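Local coordinates for fucolectin-related protein (Streptococcus pneumoniae, PDB 2WMF), which probably hydrolyses blood-group antigen carbohydrates of its host, as a family 98 glycoside hydrolase, at residues His204-Thr214 against Cys235-Lys246. Numbering follows the deposited sequence.
Sequences HKNLVLATKNT and CDNWGSSTDTWK
Cys-235 sets CB against Leu-207 CG and SG against Leu-209, near the N-terminal ends of the paired strands 207-212 and 237-243. With SG between the backbone N and carbonyl carbon (chi1 58°), the sulfur lies 4.0 Å from Leu-209 CB; a short, polarisable thiol side chain suits a place against two leucines. Next to it, the backbone N-H of Asp-236 bonds to His-204 O, which Leu-207 N reaches from the opposite face of the carbonyl. A carboxylate suits this partly exposed end: OD2 accepts from two waters, one also held by Lys-205 NZ.

The strands run parallel, neighbours in an eight-stranded beta/alpha barrel and joined by helix 219-231; Thr-211 N to Gly-239 O (2.9 Å) and Ser-241 N to Thr-211 O (2.8 Å) bind them.

At the strands' C-terminal ends, the amide of Asn-213 can accept and donate at once: OD1 takes Lys-246 NZ at 2.9 Å, from above the amide plane, while Glu-278 takes both ND2 and that ammonium. Thr-214 OG1 donates to the anti lone pair of Asp-243 OD2 (2.5 Å) and accepts from Lys-212 NZ, itself salt-bridged to OD2 and Glu-150. Asp-243 OD1 caps Trp-245 N. Gripped by several bonds each, both ammonium groups and this carboxylate should rotate little.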
loop_
_atom_site.group_PDB
_atom_site.type_symbol
_atom_site.label_atom_id
_atom_site.label_comp_id
_atom_site.label_asym_id
_atom_site.label_seq_id
_atom_site.Cartn_x
_atom_site.Cartn_y
_atom_site.Cartn_z
ATOM N N HIS A 204 -5.291 -15.763 -14.475
ATOM C CA HIS A 204 -4.636 -15.317 -13.231
ATOM C C HIS A 204 -3.285 -14.595 -13.515
ATOM O O HIS A 204 -2.933 -13.641 -12.825
ATOM C CB HIS A 204 -4.470 -16.481 -12.243
ATOM C CG HIS A 204 -3.668 -17.635 -12.778
ATOM N ND1 HIS A 204 -4.227 -18.728 -13.411
ATOM C CD2 HIS A 204 -2.333 -17.849 -12.774
ATOM C CE1 HIS A 204 -3.251 -19.557 -13.778
ATOM N NE2 HIS A 204 -2.100 -19.042 -13.408
ATOM N N LYS A 205 -2.503 -15.057 -14.514
ATOM C CA LYS A 205 -1.238 -14.369 -14.858
ATOM C C LYS A 205 -1.414 -12.862 -15.101
ATOM O O LYS A 205 -0.528 -12.058 -14.757
ATOM C CB LYS A 205 -0.563 -15.017 -16.088
ATOM C CG LYS A 205 0.846 -14.571 -16.240
ATOM C CD LYS A 205 1.702 -15.288 -17.256
ATOM C CE LYS A 205 3.197 -14.740 -17.048
ATOM N NZ LYS A 205 4.061 -15.037 -15.769
ATOM N N ASN A 206 -2.538 -12.487 -15.700
ATOM C CA ASN A 206 -2.775 -11.108 -16.167
ATOM C C ASN A 206 -3.607 -10.285 -15.202
ATOM O O ASN A 206 -3.904 -9.135 -15.494
ATOM C CB ASN A 206 -3.494 -11.144 -17.514
ATOM C CG ASN A 206 -2.730 -11.954 -18.554
ATOM O OD1 ASN A 206 -1.886 -11.424 -19.305
ATOM N ND2 ASN A 206 -3.042 -13.222 -18.621
ATOM N N LEU A 207 -3.932 -10.864 -14.042
ATOM C CA LEU A 207 -4.854 -10.215 -13.098
ATOM C C LEU A 207 -4.097 -9.756 -11.844
ATOM O O LEU A 207 -3.335 -10.513 -11.276
ATOM C CB LEU A 207 -5.954 -11.176 -12.663
ATOM C CG LEU A 207 -7.077 -10.677 -11.738
ATOM C CD1 LEU A 207 -7.781 -9.411 -12.343
ATOM C CD2 LEU A 207 -8.069 -11.802 -11.394
ATOM N N VAL A 208 -4.370 -8.534 -11.416
ATOM C CA VAL A 208 -3.933 -8.018 -10.118
ATOM C C VAL A 208 -5.184 -7.583 -9.352
ATOM O O VAL A 208 -5.953 -6.751 -9.869
ATOM C CB VAL A 208 -3.028 -6.794 -10.253
ATOM C CG1 VAL A 208 -2.578 -6.341 -8.860
ATOM C CG2 VAL A 208 -1.834 -7.104 -11.219
ATOM N N LEU A 209 -5.406 -8.160 -8.165
ATOM C CA LEU A 209 -6.514 -7.751 -7.296
ATOM C C LEU A 209 -5.873 -6.924 -6.162
ATOM O O LEU A 209 -4.798 -7.259 -5.645
ATOM C CB LEU A 209 -7.299 -8.962 -6.794
ATOM C CG LEU A 209 -8.016 -9.776 -7.900
ATOM C CD1 LEU A 209 -8.732 -11.047 -7.347
ATOM C CD2 LEU A 209 -8.909 -8.843 -8.747
ATOM N N ALA A 210 -6.510 -5.824 -5.799
ATOM C CA ALA A 210 -5.884 -4.857 -4.892
ATOM C C ALA A 210 -6.878 -4.129 -4.011
ATOM O O ALA A 210 -8.021 -3.908 -4.379
ATOM C CB ALA A 210 -5.007 -3.840 -5.709
ATOM N N THR A 211 -6.398 -3.734 -2.844
ATOM C CA THR A 211 -7.249 -3.078 -1.893
ATOM C C THR A 211 -7.428 -1.586 -2.248
ATOM O O THR A 211 -6.741 -1.022 -3.095
ATOM C CB THR A 211 -6.649 -3.199 -0.449
ATOM O OG1 THR A 211 -5.477 -2.365 -0.361
ATOM C CG2 THR A 211 -6.274 -4.669 -0.093
ATOM N N LYS A 212 -8.343 -0.946 -1.553
ATOM C CA LYS A 212 -8.522 0.516 -1.634
ATOM C C LYS A 212 -9.253 1.005 -0.378
ATOM O O LYS A 212 -10.495 1.084 -0.343
ATOM C CB LYS A 212 -9.302 0.919 -2.875
ATOM C CG LYS A 212 -9.420 2.461 -3.062
ATOM C CD LYS A 212 -10.112 2.899 -4.353
ATOM C CE LYS A 212 -9.868 4.407 -4.585
ATOM N NZ LYS A 212 -10.776 5.224 -3.729
ATOM N N ASN A 213 -8.458 1.363 0.632
ATOM C CA ASN A 213 -8.969 1.536 2.006
ATOM C C ASN A 213 -9.616 2.884 2.373
ATOM O O ASN A 213 -9.835 3.188 3.555
ATOM C CB ASN A 213 -7.926 1.072 3.016
ATOM C CG ASN A 213 -6.677 1.874 3.016
ATOM O OD1 ASN A 213 -6.553 2.895 2.319
ATOM N ND2 ASN A 213 -5.691 1.406 3.818
ATOM N N THR A 214 -10.015 3.609 1.350
ATOM C CA THR A 214 -10.814 4.831 1.454
ATOM C C THR A 214 -12.025 4.769 2.415
ATOM O O THR A 214 -12.221 5.740 3.170
ATOM C CB THR A 214 -11.360 5.202 0.039
ATOM O OG1 THR A 214 -10.336 5.010 -0.962
ATOM C CG2 THR A 214 -11.879 6.654 -0.016
ATOM N N CYS A 235 -5.108 -14.838 -8.845
ATOM C CA CYS A 235 -4.415 -13.698 -9.448
ATOM C C CYS A 235 -2.918 -13.878 -9.122
ATOM O O CYS A 235 -2.546 -14.375 -8.052
ATOM C CB CYS A 235 -4.967 -12.367 -8.917
ATOM S SG CYS A 235 -4.894 -12.138 -7.095
ATOM N N ASP A 236 -2.045 -13.511 -10.046
ATOM C CA ASP A 236 -0.610 -13.789 -9.800
ATOM C C ASP A 236 0.081 -12.744 -8.921
ATOM O O ASP A 236 1.231 -12.929 -8.489
ATOM C CB ASP A 236 0.143 -13.966 -11.119
ATOM C CG ASP A 236 0.015 -15.367 -11.703
ATOM O OD1 ASP A 236 -0.921 -16.083 -11.308
ATOM O OD2 ASP A 236 0.867 -15.718 -12.574
ATOM N N ASN A 237 -0.601 -11.622 -8.737
ATOM C CA ASN A 237 -0.100 -10.519 -7.922
ATOM C C ASN A 237 -1.275 -9.876 -7.221
ATOM O O ASN A 237 -2.404 -9.866 -7.743
ATOM C CB ASN A 237 0.602 -9.467 -8.806
ATOM C CG ASN A 237 1.877 -10.004 -9.414
ATOM O OD1 ASN A 237 2.912 -10.067 -8.739
ATOM N ND2 ASN A 237 1.816 -10.433 -10.708
ATOM N N TRP A 238 -1.010 -9.363 -6.031
ATOM C CA TRP A 238 -1.969 -8.485 -5.355
ATOM C C TRP A 238 -1.288 -7.192 -4.912
ATOM O O TRP A 238 -0.052 -7.108 -4.832
ATOM C CB TRP A 238 -2.665 -9.172 -4.164
ATOM C CG TRP A 238 -1.864 -9.357 -2.895
ATOM C CD1 TRP A 238 -0.965 -10.344 -2.622
ATOM C CD2 TRP A 238 -1.988 -8.590 -1.687
ATOM N NE1 TRP A 238 -0.498 -10.225 -1.326
ATOM C CE2 TRP A 238 -1.085 -9.124 -0.750
ATOM C CE3 TRP A 238 -2.757 -7.486 -1.320
ATOM C CZ2 TRP A 238 -0.964 -8.617 0.550
ATOM C CZ3 TRP A 238 -2.602 -6.976 -0.047
ATOM C CH2 TRP A 238 -1.721 -7.547 0.879
ATOM N N GLY A 239 -2.100 -6.222 -4.508
ATOM C CA GLY A 239 -1.541 -5.019 -3.932
ATOM C C GLY A 239 -2.585 -4.084 -3.372
ATOM O O GLY A 239 -3.606 -4.549 -2.842
ATOM N N SER A 240 -2.300 -2.783 -3.477
ATOM C CA SER A 240 -3.086 -1.747 -2.806
ATOM C C SER A 240 -3.117 -0.447 -3.541
ATOM O O SER A 240 -2.149 -0.067 -4.213
ATOM C CB SER A 240 -2.444 -1.459 -1.424
ATOM O OG SER A 240 -1.024 -1.223 -1.559
ATOM N N SER A 241 -4.245 0.265 -3.369
ATOM C CA SER A 241 -4.278 1.712 -3.547
ATOM C C SER A 241 -4.358 2.284 -2.139
ATOM O O SER A 241 -5.359 2.133 -1.451
ATOM C CB SER A 241 -5.491 2.198 -4.330
ATOM O OG SER A 241 -5.588 3.610 -4.261
ATOM N N THR A 242 -3.286 2.925 -1.723
ATOM C CA THR A 242 -3.153 3.525 -0.387
ATOM C C THR A 242 -3.716 4.946 -0.507
ATOM O O THR A 242 -3.123 5.781 -1.204
ATOM C CB THR A 242 -1.667 3.578 0.064
ATOM O OG1 THR A 242 -1.174 2.259 0.289
ATOM C CG2 THR A 242 -1.501 4.392 1.332
ATOM N N ASP A 243 -4.846 5.210 0.171
ATOM C CA ASP A 243 -5.604 6.443 -0.092
ATOM C C ASP A 243 -5.622 7.369 1.118
ATOM O O ASP A 243 -6.262 7.060 2.124
ATOM C CB ASP A 243 -7.031 6.119 -0.556
ATOM C CG ASP A 243 -7.822 7.351 -0.963
ATOM O OD1 ASP A 243 -7.234 8.452 -1.011
ATOM O OD2 ASP A 243 -9.021 7.156 -1.283
ATOM N N THR A 244 -4.979 8.519 0.980
ATOM C CA THR A 244 -4.886 9.495 2.102
ATOM C C THR A 244 -6.228 10.236 2.329
ATOM O O THR A 244 -6.386 10.911 3.344
ATOM C CB THR A 244 -3.763 10.497 1.917
ATOM O OG1 THR A 244 -3.995 11.269 0.744
ATOM C CG2 THR A 244 -2.357 9.768 1.828
ATOM N N TRP A 245 -7.186 10.064 1.406
ATOM C CA TRP A 245 -8.570 10.504 1.664
ATOM C C TRP A 245 -9.139 9.817 2.914
ATOM O O TRP A 245 -10.110 10.311 3.507
ATOM C CB TRP A 245 -9.496 10.240 0.465
ATOM C CG TRP A 245 -9.498 11.264 -0.627
ATOM C CD1 TRP A 245 -8.880 11.190 -1.843
ATOM C CD2 TRP A 245 -10.225 12.499 -0.628
ATOM N NE1 TRP A 245 -9.153 12.304 -2.585
ATOM C CE2 TRP A 245 -10.005 13.116 -1.885
ATOM C CE3 TRP A 245 -11.051 13.131 0.292
ATOM C CZ2 TRP A 245 -10.544 14.371 -2.221
ATOM C CZ3 TRP A 245 -11.614 14.376 -0.051
ATOM C CH2 TRP A 245 -11.333 14.979 -1.297
ATOM N N LYS A 246 -8.568 8.677 3.330
ATOM C CA LYS A 246 -9.013 8.070 4.622
ATOM C C LYS A 246 -8.951 9.108 5.768
ATOM O O LYS A 246 -9.787 9.063 6.718
ATOM C CB LYS A 246 -8.235 6.804 4.971
ATOM C CG LYS A 246 -6.801 7.000 5.502
ATOM C CD LYS A 246 -6.190 5.705 6.015
ATOM C CE LYS A 246 -6.078 4.626 4.961
ATOM N NZ LYS A 246 -5.239 4.978 3.777
HETATM O O HOH W 1 1.105 -18.082 -13.535
HETATM O O HOH W 2 -0.719 -10.624 -12.251
HETATM O O HOH W 3 2.908 -14.240 -13.181
HETATM O O HOH W 4 -5.592 0.296 0.591
HETATM O O HOH W 5 -10.338 8.068 -3.394
#